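PDB 4R9Z: acyl-CoA thioesterase II from Mycobacterium avium subsp. paratuberculosis, which probably hydrolyses fatty acyl-CoA thioesters to free fatty acid and coenzyme A, using a double hot-dog fold. Local coordinates for residues Arg157-Glu165 with Val174-Gly182. Numbering follows the deposited sequence.
Sequences RWFERRTIE and VPMWWRPDG
Arg179 and Glu160 meet because their torsions bring two extended chains side by side: in Arg179 CG sits between the backbone N and the carbonyl carbon (chi1 70°) with the chain straight to NE, whereas in Glu160 CG lies anti to the carbonyl carbon (chi1 -57°). They are cross-strand neighbours in an antiparallel beta pair, strands 159-163 and 176-180, at the margin of the second hot-dog unit of this double hot-dog protein. Glu160 OE2 forms a salt bridge with Arg179 NE at 3.1 Å, but the hydrogen bond within it is weak, its N-H...O angle being 127°. Asp181 OD1 lies 3.4 Å from Glu160 OE2, a like-charge approach that Arg179 would be expected to ease.

The backbone evidence for the pairing is reciprocal: Arg162 N reaches Trp177 O at 2.7 Å and Trp177 N returns to Arg162 O, both nearly straight. Glu160 and Arg179 form the next hydrogen-bonded pair, and Asp181 N to Trp158 O continues the ladder past the strand end. Strand 176-180 then joins strand 236-246 through backbone hydrogen bonds that pair Met176 with Tyr238 and Trp178 with Leu236, which leaves 159-163 outermost on this side of the chain.

On the face bearing Glu160 and Arg179, Ile164 CD1 lies over one face of the Trp177 indole, 3.4 Å from Trp177 CD1, while the indole NE1 is hydrogen-bonded to Pro130 O. On the other face, that of Trp178, the indole of Trp158 from the preceding loop comes up obliquely, Trp158 CZ3 to Trp178 CZ3 at 4.0 Å, and Met198 of helix 188-201 packs against both. Farther along that face the CE methyl of Met176 rests over one face of the Arg161 guanidinium, 3.4 Å from Arg161 NE.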
loop_
_atom_site.group_PDB
_atom_site.type_symbol
_atom_site.label_atom_id
_atom_site.label_comp_id
_atom_site.label_asym_id
_atom_site.label_seq_id
_atom_site.Cartn_x
_atom_site.Cartn_y
_atom_site.Cartn_z
ATOM N N ARG B 157 -0.931 20.589 15.174
ATOM C CA ARG B 157 -1.064 20.930 16.596
ATOM C C ARG B 157 -2.114 20.162 17.418
ATOM O O ARG B 157 -2.250 20.413 18.617
ATOM C CB ARG B 157 -1.344 22.433 16.731
ATOM C CG ARG B 157 -0.183 23.320 16.293
ATOM C CD ARG B 157 -0.419 24.792 16.627
ATOM N NE ARG B 157 -1.208 25.491 15.613
ATOM C CZ ARG B 157 -2.495 25.798 15.742
ATOM N NH1 ARG B 157 -3.149 25.468 16.848
ATOM N NH2 ARG B 157 -3.129 26.440 14.766
ATOM N N TRP B 158 -2.846 19.237 16.803
ATOM C CA TRP B 158 -3.912 18.547 17.532
ATOM C C TRP B 158 -3.428 17.365 18.361
ATOM O O TRP B 158 -4.237 16.692 19.001
ATOM C CB TRP B 158 -5.012 18.065 16.587
ATOM C CG TRP B 158 -4.544 17.180 15.483
ATOM C CD1 TRP B 158 -3.948 17.570 14.324
ATOM C CD2 TRP B 158 -4.627 15.748 15.431
ATOM N NE1 TRP B 158 -3.659 16.474 13.549
ATOM C CE2 TRP B 158 -4.064 15.344 14.205
ATOM C CE3 TRP B 158 -5.121 14.772 16.301
ATOM C CZ2 TRP B 158 -3.984 14.007 13.826
ATOM C CZ3 TRP B 158 -5.039 13.442 15.922
ATOM C CH2 TRP B 158 -4.474 13.072 14.696
ATOM N N PHE B 159 -2.134 17.069 18.326
ATOM C CA PHE B 159 -1.633 15.941 19.108
ATOM C C PHE B 159 -0.351 16.265 19.875
ATOM O O PHE B 159 0.490 17.033 19.404
ATOM C CB PHE B 159 -1.406 14.726 18.202
ATOM C CG PHE B 159 -0.466 14.991 17.065
ATOM C CD1 PHE B 159 0.896 14.805 17.217
ATOM C CD2 PHE B 159 -0.946 15.437 15.847
ATOM C CE1 PHE B 159 1.764 15.058 16.176
ATOM C CE2 PHE B 159 -0.084 15.689 14.799
ATOM C CZ PHE B 159 1.273 15.498 14.964
ATOM N N GLU B 160 -0.205 15.663 21.054
ATOM C CA GLU B 160 1.038 15.758 21.812
ATOM C C GLU B 160 2.002 14.683 21.335
ATOM O O GLU B 160 1.581 13.675 20.768
ATOM C CB GLU B 160 0.790 15.606 23.317
ATOM C CG GLU B 160 -0.189 16.603 23.920
ATOM C CD GLU B 160 -0.420 16.364 25.403
ATOM O OE1 GLU B 160 0.550 16.487 26.182
ATOM O OE2 GLU B 160 -1.570 16.059 25.791
ATOM N N ARG B 161 3.290 14.874 21.600
ATOM C CA ARG B 161 4.287 13.935 21.112
ATOM C C ARG B 161 5.569 13.916 21.930
ATOM O O ARG B 161 6.082 14.957 22.333
ATOM C CB ARG B 161 4.635 14.270 19.665
ATOM C CG ARG B 161 4.862 15.751 19.437
ATOM C CD ARG B 161 5.016 16.068 17.969
ATOM N NE ARG B 161 6.198 15.433 17.400
ATOM C CZ ARG B 161 6.501 15.459 16.108
ATOM N NH1 ARG B 161 5.703 16.089 15.256
ATOM N NH2 ARG B 161 7.596 14.856 15.669
ATOM N N ARG B 162 6.109 12.723 22.126
ATOM C CA ARG B 162 7.410 12.576 22.754
ATOM C C ARG B 162 8.300 11.775 21.821
ATOM O O ARG B 162 8.086 10.579 21.629
ATOM C CB ARG B 162 7.302 11.861 24.101
ATOM C CG ARG B 162 6.437 12.544 25.141
ATOM C CD ARG B 162 6.930 13.931 25.485
ATOM N NE ARG B 162 5.927 14.656 26.258
ATOM C CZ ARG B 162 5.349 15.786 25.866
ATOM N NH1 ARG B 162 5.684 16.343 24.710
ATOM N NH2 ARG B 162 4.443 16.366 26.639
ATOM N N THR B 163 9.314 12.416 21.257
ATOM C CA THR B 163 10.208 11.692 20.373
ATOM C C THR B 163 11.205 10.961 21.269
ATOM O O THR B 163 11.997 11.574 21.983
ATOM C CB THR B 163 10.897 12.627 19.347
ATOM O OG1 THR B 163 11.967 11.927 18.700
ATOM C CG2 THR B 163 11.443 13.880 20.016
ATOM N N ILE B 164 11.130 9.635 21.239
ATOM C CA ILE B 164 11.838 8.787 22.191
ATOM C C ILE B 164 13.338 8.700 21.965
ATOM O O ILE B 164 14.130 8.938 22.878
ATOM C CB ILE B 164 11.283 7.358 22.151
ATOM C CG1 ILE B 164 9.798 7.361 22.507
ATOM C CG2 ILE B 164 12.074 6.439 23.077
ATOM C CD1 ILE B 164 9.126 6.046 22.244
ATOM N N GLU B 165 13.724 8.366 20.740
ATOM C CA GLU B 165 15.125 8.143 20.416
ATOM C C GLU B 165 15.363 8.408 18.936
ATOM O O GLU B 165 14.453 8.278 18.120
ATOM C CB GLU B 165 15.528 6.723 20.822
ATOM C CG GLU B 165 14.865 5.622 20.021
ATOM C CD GLU B 165 15.241 4.240 20.520
ATOM O OE1 GLU B 165 15.746 4.135 21.659
ATOM O OE2 GLU B 165 15.011 3.257 19.785
ATOM N N VAL B 174 13.048 6.535 14.215
ATOM C CA VAL B 174 12.728 7.619 15.139
ATOM C C VAL B 174 11.342 7.383 15.743
ATOM O O VAL B 174 10.376 8.057 15.386
ATOM C CB VAL B 174 12.757 9.002 14.456
ATOM C CG1 VAL B 174 12.794 10.106 15.500
ATOM C CG2 VAL B 174 13.949 9.126 13.527
ATOM N N PRO B 175 11.241 6.418 16.669
ATOM C CA PRO B 175 9.950 6.091 17.286
ATOM C C PRO B 175 9.483 7.184 18.238
ATOM O O PRO B 175 10.311 7.888 18.814
ATOM C CB PRO B 175 10.244 4.787 18.032
ATOM C CG PRO B 175 11.693 4.891 18.365
ATOM C CD PRO B 175 12.314 5.534 17.157
ATOM N N MET B 176 8.171 7.324 18.398
ATOM C CA MET B 176 7.628 8.408 19.205
ATOM C C MET B 176 6.411 7.970 20.013
ATOM O O MET B 176 5.722 7.009 19.658
ATOM C CB MET B 176 7.236 9.583 18.315
ATOM C CG MET B 176 5.978 9.324 17.505
ATOM S SD MET B 176 5.651 10.569 16.249
ATOM C CE MET B 176 5.706 12.072 17.205
ATOM N N TRP B 177 6.159 8.683 21.105
ATOM C CA TRP B 177 4.895 8.559 21.812
ATOM C C TRP B 177 4.000 9.679 21.326
ATOM O O TRP B 177 4.458 10.804 21.147
ATOM C CB TRP B 177 5.067 8.666 23.326
ATOM C CG TRP B 177 5.700 7.488 23.982
ATOM C CD1 TRP B 177 6.957 7.419 24.506
ATOM C CD2 TRP B 177 5.110 6.201 24.183
ATOM N NE1 TRP B 177 7.182 6.171 25.032
ATOM C CE2 TRP B 177 6.063 5.402 24.842
ATOM C CE3 TRP B 177 3.865 5.647 23.872
ATOM C CZ2 TRP B 177 5.814 4.080 25.193
ATOM C CZ3 TRP B 177 3.618 4.335 24.222
ATOM C CH2 TRP B 177 4.585 3.569 24.879
ATOM N N TRP B 178 2.726 9.388 21.117
ATOM C CA TRP B 178 1.795 10.441 20.750
ATOM C C TRP B 178 0.415 10.157 21.321
ATOM O O TRP B 178 0.034 9.000 21.542
ATOM C CB TRP B 178 1.718 10.599 19.228
ATOM C CG TRP B 178 0.804 9.618 18.574
ATOM C CD1 TRP B 178 1.085 8.322 18.242
ATOM C CD2 TRP B 178 -0.553 9.850 18.185
ATOM N NE1 TRP B 178 -0.015 7.737 17.664
ATOM C CE2 TRP B 178 -1.034 8.653 17.619
ATOM C CE3 TRP B 178 -1.406 10.955 18.258
ATOM C CZ2 TRP B 178 -2.333 8.530 17.129
ATOM C CZ3 TRP B 178 -2.692 10.833 17.772
ATOM C CH2 TRP B 178 -3.145 9.627 17.214
ATOM N N ARG B 179 -0.316 11.232 21.584
ATOM C CA ARG B 179 -1.723 11.142 21.923
ATOM C C ARG B 179 -2.404 12.414 21.446
ATOM O O ARG B 179 -1.747 13.444 21.289
ATOM C CB ARG B 179 -1.909 10.948 23.428
ATOM C CG ARG B 179 -1.546 12.172 24.256
ATOM C CD ARG B 179 -1.757 11.912 25.738
ATOM N NE ARG B 179 -1.315 13.035 26.559
ATOM C CZ ARG B 179 -1.523 13.130 27.867
ATOM N NH1 ARG B 179 -2.169 12.165 28.507
ATOM N NH2 ARG B 179 -1.086 14.188 28.535
ATOM N N PRO B 180 -3.721 12.352 21.204
ATOM C CA PRO B 180 -4.410 13.585 20.811
ATOM C C PRO B 180 -4.485 14.557 21.983
ATOM O O PRO B 180 -4.675 14.131 23.125
ATOM C CB PRO B 180 -5.804 13.102 20.390
ATOM C CG PRO B 180 -5.665 11.624 20.172
ATOM C CD PRO B 180 -4.574 11.159 21.078
ATOM N N ASP B 181 -4.354 15.847 21.697
ATOM C CA ASP B 181 -4.393 16.864 22.740
ATOM C C ASP B 181 -5.838 17.308 22.975
ATOM O O ASP B 181 -6.271 18.352 22.480
ATOM C CB ASP B 181 -3.512 18.058 22.364
ATOM C CG ASP B 181 -3.329 19.034 23.516
ATOM O OD1 ASP B 181 -3.462 18.607 24.683
ATOM O OD2 ASP B 181 -3.054 20.225 23.255
ATOM N N GLY B 182 -6.580 16.502 23.728
ATOM C CA GLY B 182 -8.012 16.696 23.879
ATOM C C GLY B 182 -8.736 15.363 23.879
ATOM O O GLY B 182 -8.125 14.315 23.654
#